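HIT domain-containing protein (Sulfolobus tokodaii, PDB 2EO4) binds a zinc ion and is probably a nucleotide-binding hydrolase of the histidine triad family, perhaps with adenylylsulfatase activity. Local coordinates at residues 56-59 with 60-64; 67-70 with 71-75; 137-140 with 141-145. One frame throughout, in Å; residues are numbered along the deposited sequence.

Interaction 1. Residues 56-59 with 60-64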
# COMPACT_ATOMS: atom_id res chain seq x y z
N ALA A 56 -10.09 6.14 1.91
CA ALA A 56 -9.58 7.50 1.74
C ALA A 56 -8.95 8.01 3.03
O ALA A 56 -7.86 8.58 3.02
CB ALA A 56 -10.71 8.43 1.29
N GLU A 57 -9.65 7.82 4.15
CA GLU A 57 -9.14 8.28 5.43
C GLU A 57 -7.95 7.42 5.87
O GLU A 57 -7.02 7.92 6.49
CB GLU A 57 -10.24 8.22 6.49
CG GLU A 57 -9.85 8.83 7.83
CD GLU A 57 -9.27 10.23 7.70
OE1 GLU A 57 -9.81 11.05 6.92
OE2 GLU A 57 -8.26 10.52 8.39
N LEU A 58 -8.00 6.14 5.53
CA LEU A 58 -6.91 5.22 5.87
C LEU A 58 -5.61 5.72 5.22
O LEU A 58 -4.55 5.73 5.85
CB LEU A 58 -7.22 3.81 5.36
CG LEU A 58 -6.13 2.75 5.54
CD1 LEU A 58 -5.83 2.56 7.02
CD2 LEU A 58 -6.58 1.43 4.92
N ALA A 59 -5.71 6.15 3.97
CA ALA A 59 -4.54 6.64 3.25
C ALA A 59 -3.93 7.85 3.95
O ALA A 59 -2.71 8.00 4.01
CB ALA A 59 -4.91 7.00 1.82
N LYS A 60 -4.79 8.72 4.48
CA LYS A 60 -4.33 9.92 5.17
C LYS A 60 -3.66 9.58 6.50
O LYS A 60 -2.67 10.20 6.88
CB LYS A 60 -5.51 10.87 5.39
CG LYS A 60 -6.15 11.33 4.10
CD LYS A 60 -7.36 12.22 4.35
CE LYS A 60 -8.08 12.53 3.04
NZ LYS A 60 -9.26 13.41 3.24
N VAL A 61 -4.21 8.60 7.21
CA VAL A 61 -3.64 8.18 8.48
C VAL A 61 -2.28 7.53 8.21
O VAL A 61 -1.32 7.75 8.93
CB VAL A 61 -4.57 7.18 9.21
CG1 VAL A 61 -3.86 6.61 10.43
CG2 VAL A 61 -5.85 7.88 9.64
N VAL A 62 -2.21 6.71 7.16
CA VAL A 62 -0.96 6.05 6.80
C VAL A 62 0.13 7.10 6.54
O VAL A 62 1.27 6.94 6.97
CB VAL A 62 -1.15 5.16 5.56
CG1 VAL A 62 0.20 4.69 5.02
CG2 VAL A 62 -1.99 3.94 5.93
N LYS A 63 -0.22 8.19 5.86
CA LYS A 63 0.78 9.23 5.61
C LYS A 63 1.30 9.82 6.92
O LYS A 63 2.51 9.91 7.14
CB LYS A 63 0.21 10.36 4.75
CG LYS A 63 1.23 11.49 4.51
CD LYS A 63 0.67 12.65 3.69
CE LYS A 63 1.69 13.77 3.58
NZ LYS A 63 1.25 14.91 2.72
N LEU A 64 0.38 10.24 7.79
CA LEU A 64 0.77 10.83 9.06
C LEU A 64 1.65 9.91 9.90
O LEU A 64 2.72 10.30 10.37
CB LEU A 64 -0.48 11.21 9.88
CG LEU A 64 -0.22 11.67 11.32
CD1 LEU A 64 0.67 12.90 11.31
CD2 LEU A 64 -1.54 11.96 12.01
O HOH W 1 -10.97 11.50 4.54
O HOH W 2 -9.66 13.73 6.44
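Two consecutive turns of helix 52-72, the long helix packed against the sheet of the HIT domain, meet here, and Glu57 and Lys60 come together along it. Glu57 CG lies opposite the backbone N (chi1 -173°), and the bend at chi2 (51°) turns the carboxylate toward Lys60. There it crosses the Lys60 chain at about a right angle, OE1 lying 3.7 Å from Lys60 CD. Lys60 runs out fully extended from a CG placed beside its own backbone N, and this CG passes 3.4 Å from Ala56 O. The charged atoms stop at 4.4 Å, Glu57 OE1 to Lys60 NZ, beyond a salt bridge. Two waters close the interval: each donates to Glu57 OE1 and accepts from Lys60 NZ, and the shorter pair of links measures 2.7 Å to OE1 and 2.9 Å to NZ. The carboxylate's other oxygen, OE2, rests near Val61 CG2.

Beneath these chains the backbone keeps the i to i+4 pattern. Val62 N bonds Leu58 O at 2.9 Å, and Lys63 N bonds Ala59 O. On the apolar side Val62 CG2 sits over Leu58 O and 4.2 Å from Leu58 CD1.

Ala59 O also bonds Tyr47 OH of the second subunit, Lys63 NZ is tied to Ala50 O there, and Lys60 packs on Glu52 of that subunit, so one flank of the helix belongs to the dimer interface. The apolar face, Leu58, Val61 and Val62, lies on Val38 of strand 36-40, with Phe22 of strand 22-26 touching the first two; Leu58 lies about 7 Å, side chain to side chain, from His96, the predicted catalytic histidine. Farther along, Leu64 meets helix 122-143.

Interaction 2. Residues 67-70 with 71-75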
# COMPACT_ATOMS: atom_id res chain seq x y z
N LEU A 67 5.11 9.40 8.35
CA LEU A 67 5.99 10.54 8.59
C LEU A 67 6.50 10.48 10.03
O LEU A 67 7.68 10.71 10.29
CB LEU A 67 5.24 11.86 8.36
CG LEU A 67 5.02 12.24 6.89
CD1 LEU A 67 4.05 13.41 6.79
CD2 LEU A 67 6.36 12.58 6.25
N GLY A 68 5.61 10.15 10.95
CA GLY A 68 5.98 10.06 12.35
C GLY A 68 7.04 9.00 12.61
O GLY A 68 8.02 9.25 13.31
N ILE A 69 6.84 7.81 12.06
CA ILE A 69 7.80 6.73 12.24
C ILE A 69 9.15 7.05 11.61
O ILE A 69 10.19 6.84 12.23
CB ILE A 69 7.27 5.41 11.65
CG1 ILE A 69 6.04 4.94 12.43
CG2 ILE A 69 8.37 4.34 11.68
CD1 ILE A 69 5.31 3.75 11.81
N LYS A 70 9.13 7.58 10.39
CA LYS A 70 10.38 7.89 9.70
C LYS A 70 11.22 8.85 10.54
O LYS A 70 12.43 8.70 10.66
CB LYS A 70 10.11 8.52 8.33
CG LYS A 70 11.40 8.80 7.56
CD LYS A 70 11.15 9.43 6.20
CE LYS A 70 12.47 9.68 5.48
NZ LYS A 70 12.31 10.43 4.21
N ASP A 71 10.55 9.84 11.13
CA ASP A 71 11.23 10.82 11.96
C ASP A 71 11.76 10.19 13.24
O ASP A 71 12.92 10.38 13.61
CB ASP A 71 10.27 11.97 12.30
CG ASP A 71 10.92 13.03 13.17
OD1 ASP A 71 11.88 13.68 12.71
OD2 ASP A 71 10.46 13.21 14.31
N ALA A 72 10.90 9.43 13.92
CA ALA A 72 11.24 8.78 15.18
C ALA A 72 12.42 7.82 15.13
O ALA A 72 13.29 7.86 16.00
CB ALA A 72 10.02 8.07 15.75
N VAL A 73 12.47 6.95 14.13
CA VAL A 73 13.56 5.99 14.03
C VAL A 73 14.61 6.43 13.01
O VAL A 73 15.52 5.66 12.69
CB VAL A 73 13.05 4.58 13.65
CG1 VAL A 73 12.02 4.11 14.66
CG2 VAL A 73 12.46 4.59 12.25
N LYS A 74 14.48 7.65 12.52
CA LYS A 74 15.41 8.20 11.54
C LYS A 74 15.63 7.25 10.37
O LYS A 74 16.76 6.93 10.00
CB LYS A 74 16.75 8.53 12.20
CG LYS A 74 16.67 9.67 13.21
CD LYS A 74 16.23 10.96 12.53
CE LYS A 74 16.05 12.10 13.54
NZ LYS A 74 14.96 11.81 14.51
N ALA A 75 14.53 6.80 9.77
CA ALA A 75 14.61 5.88 8.65
C ALA A 75 14.94 6.62 7.36
O ALA A 75 14.59 7.79 7.19
CB ALA A 75 13.28 5.14 8.50
O HOH W 3 14.69 10.17 8.60
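The flat peptide group of Lys70 takes Ala75 N at its edge: Ala75 N lies in the carbonyl plane, on a lone pair of Lys70 O, at 3.0 Å. This is the long bond of a Schellman motif that ends helix 52-72, with Lys74 as the C-prime residue at positive phi. Its companion, Lys74 N to Asp71 O, is weak. The carbonyls of Leu67, Gly68 and Ile69 keep the regular i to i+4 bonds, accepting from Asp71 N, Ala72 N and Val73 N respectively.

Val73 is the first residue to leave helical backbone angles. Its chi1 of -57° sets CG1 beside the backbone N, which puts CG2 between N and the carbonyl carbon, 3.2 Å from Ile69 O. The two branched chains run side by side in the same direction, with Ile69 CG2 and Val73 CG2 4.1 Å apart. The extended Lys70 chain passes along the backbone that follows the helix, its CE 3.3 Å from Ala75 O. A water donates to Ala75 O and, weakly, to Lys70 O.

Around the turn, Ile69, Val73 and Ala75 cover Pro101 of strand 97-102, while Asp71 OD2 is hydrogen-bonded to Ser135 OG of helix 122-143. Val73 O also accepts from Trp103 NE1. The Lys74 chain, bent at chi2, curls back until its NZ donates to Asp71 O, 2.6 Å away.

Interaction 3. Residues 137-140 with 141-145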
# COMPACT_ATOMS: atom_id res chain seq x y z
N GLU A 137 3.03 13.74 17.49
CA GLU A 137 2.49 14.93 18.15
C GLU A 137 3.08 16.18 17.51
O GLU A 137 2.36 17.14 17.25
CB GLU A 137 2.80 14.90 19.64
CG GLU A 137 2.21 13.69 20.33
CD GLU A 137 2.69 13.53 21.76
OE1 GLU A 137 3.87 13.84 22.04
OE2 GLU A 137 1.89 13.06 22.59
N ASN A 138 4.38 16.15 17.25
CA ASN A 138 5.05 17.29 16.64
C ASN A 138 4.50 17.56 15.23
O ASN A 138 4.34 18.71 14.83
CB ASN A 138 6.55 17.06 16.58
CG ASN A 138 7.29 18.21 15.91
OD1 ASN A 138 7.23 19.35 16.37
ND2 ASN A 138 8.00 17.91 14.83
N LEU A 139 4.23 16.49 14.49
CA LEU A 139 3.69 16.66 13.15
C LEU A 139 2.32 17.33 13.19
O LEU A 139 1.97 18.09 12.30
CB LEU A 139 3.60 15.30 12.44
CG LEU A 139 4.95 14.76 11.97
CD1 LEU A 139 4.80 13.28 11.60
CD2 LEU A 139 5.44 15.57 10.79
N LYS A 140 1.55 17.06 14.24
CA LYS A 140 0.24 17.67 14.37
C LYS A 140 0.36 19.14 14.73
O LYS A 140 -0.53 19.94 14.45
CB LYS A 140 -0.58 16.94 15.44
CG LYS A 140 -1.02 15.54 15.04
CD LYS A 140 -1.80 14.88 16.16
CE LYS A 140 -2.56 13.67 15.65
NZ LYS A 140 -3.54 14.06 14.59
N ARG A 141 1.48 19.50 15.35
CA ARG A 141 1.71 20.88 15.77
C ARG A 141 2.27 21.76 14.66
O ARG A 141 2.03 22.97 14.65
CB ARG A 141 2.66 20.92 16.97
CG ARG A 141 2.82 22.31 17.56
CD ARG A 141 4.00 22.42 18.51
NE ARG A 141 3.80 21.70 19.76
CZ ARG A 141 4.45 20.60 20.11
NH1 ARG A 141 5.36 20.07 19.29
NH2 ARG A 141 4.24 20.04 21.30
N LYS A 142 3.00 21.17 13.72
CA LYS A 142 3.57 21.96 12.63
C LYS A 142 2.85 21.83 11.30
O LYS A 142 3.02 22.67 10.41
CB LYS A 142 5.06 21.62 12.46
CG LYS A 142 5.35 20.19 12.03
CD LYS A 142 6.85 19.97 11.91
CE LYS A 142 7.19 18.59 11.37
NZ LYS A 142 6.69 18.40 9.98
N ILE A 143 2.04 20.78 11.14
CA ILE A 143 1.31 20.59 9.89
C ILE A 143 -0.12 20.10 10.12
O ILE A 143 -0.80 19.69 9.18
CB ILE A 143 2.03 19.59 8.94
CG1 ILE A 143 1.92 18.16 9.50
CG2 ILE A 143 3.49 19.98 8.78
CD1 ILE A 143 2.48 17.10 8.58
N GLY A 144 -0.57 20.14 11.37
CA GLY A 144 -1.91 19.70 11.69
C GLY A 144 -2.96 20.73 11.34
O GLY A 144 -2.64 21.82 10.85
N ASP A 145 -4.23 20.41 11.59
CA ASP A 145 -5.33 21.32 11.30
C ASP A 145 -5.24 22.59 12.13
O ASP A 145 -5.79 23.63 11.77
CB ASP A 145 -6.68 20.64 11.58
CG ASP A 145 -6.92 19.43 10.71
OD1 ASP A 145 -6.89 19.58 9.47
OD2 ASP A 145 -7.14 18.33 11.26
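Asn138 meets Arg141 and Lys142 with the two ends of its amide. OD1 comes to the edge of the Arg141 guanidinium, in its plane and 3.5 Å from NH1, while the amide itself is turned 46° against that plane and the two chains cross at about a right angle. ND2 faces the Lys142 chain instead, 3.6 Å from CE. That chain reaches back because its CG lies between the backbone N and the carbonyl carbon (chi1 64°), where it passes 3.3 Å from Asn138 O. Lys142 then runs beside Leu139 in the same direction; its NZ comes nearest, 3.2 Å from Leu139 CD2, and its CE follows on the same methyl. Leu139 CD2 also has Ile143 CD1 on its surface at 4.0 Å, although the model is too tight between Ile143 and Leu139 O for finer detail there.

These groups hang on the C-terminal part of helix 122-143, where the backbone bonding becomes less regular. Arg141 N is shared between Glu137 O and Asn138 O, and both of its bonds are weak. Lys142 N makes a better one, at 3.0 Å from Asn138 O. The N-H of Ile143 bonds to Leu139 O, whose position is less certain. Gly144 CA makes a C-H...O contact with Lys140 O at 3.1 Å.

Farther out, backbone hydrogen bonds connect Arg141 with Trp148 and Gly149, so the C-terminal tail folds back toward this end of the helix. On the inward side Leu139 packs against Leu64 and Leu67 of helix 52-72, with Lys140 also on Leu64.

Interactions 1 and 2 follow each other along helix 52-72, their centres about 16 Å apart, and both touch the second subunit; interaction 3 belongs to helix 122-143. Interaction 1 is the buried one, set between sheet and dimer interface; its polar chemistry is a water-bridged Glu-Lys pair and bonds to the second subunit. At 71-75 the helix stops, and backbone capping bonds replace the regular pattern in a partly buried place. Interaction 3 is a surface contact of Asn, Arg and Lys chains, with two weak backbone bonds at Arg141 N. Leu139 connects all three: its CD1 lies 3.8 Å from Leu64 O and 3.6 Å from Leu67 CB, packing one helix on the other.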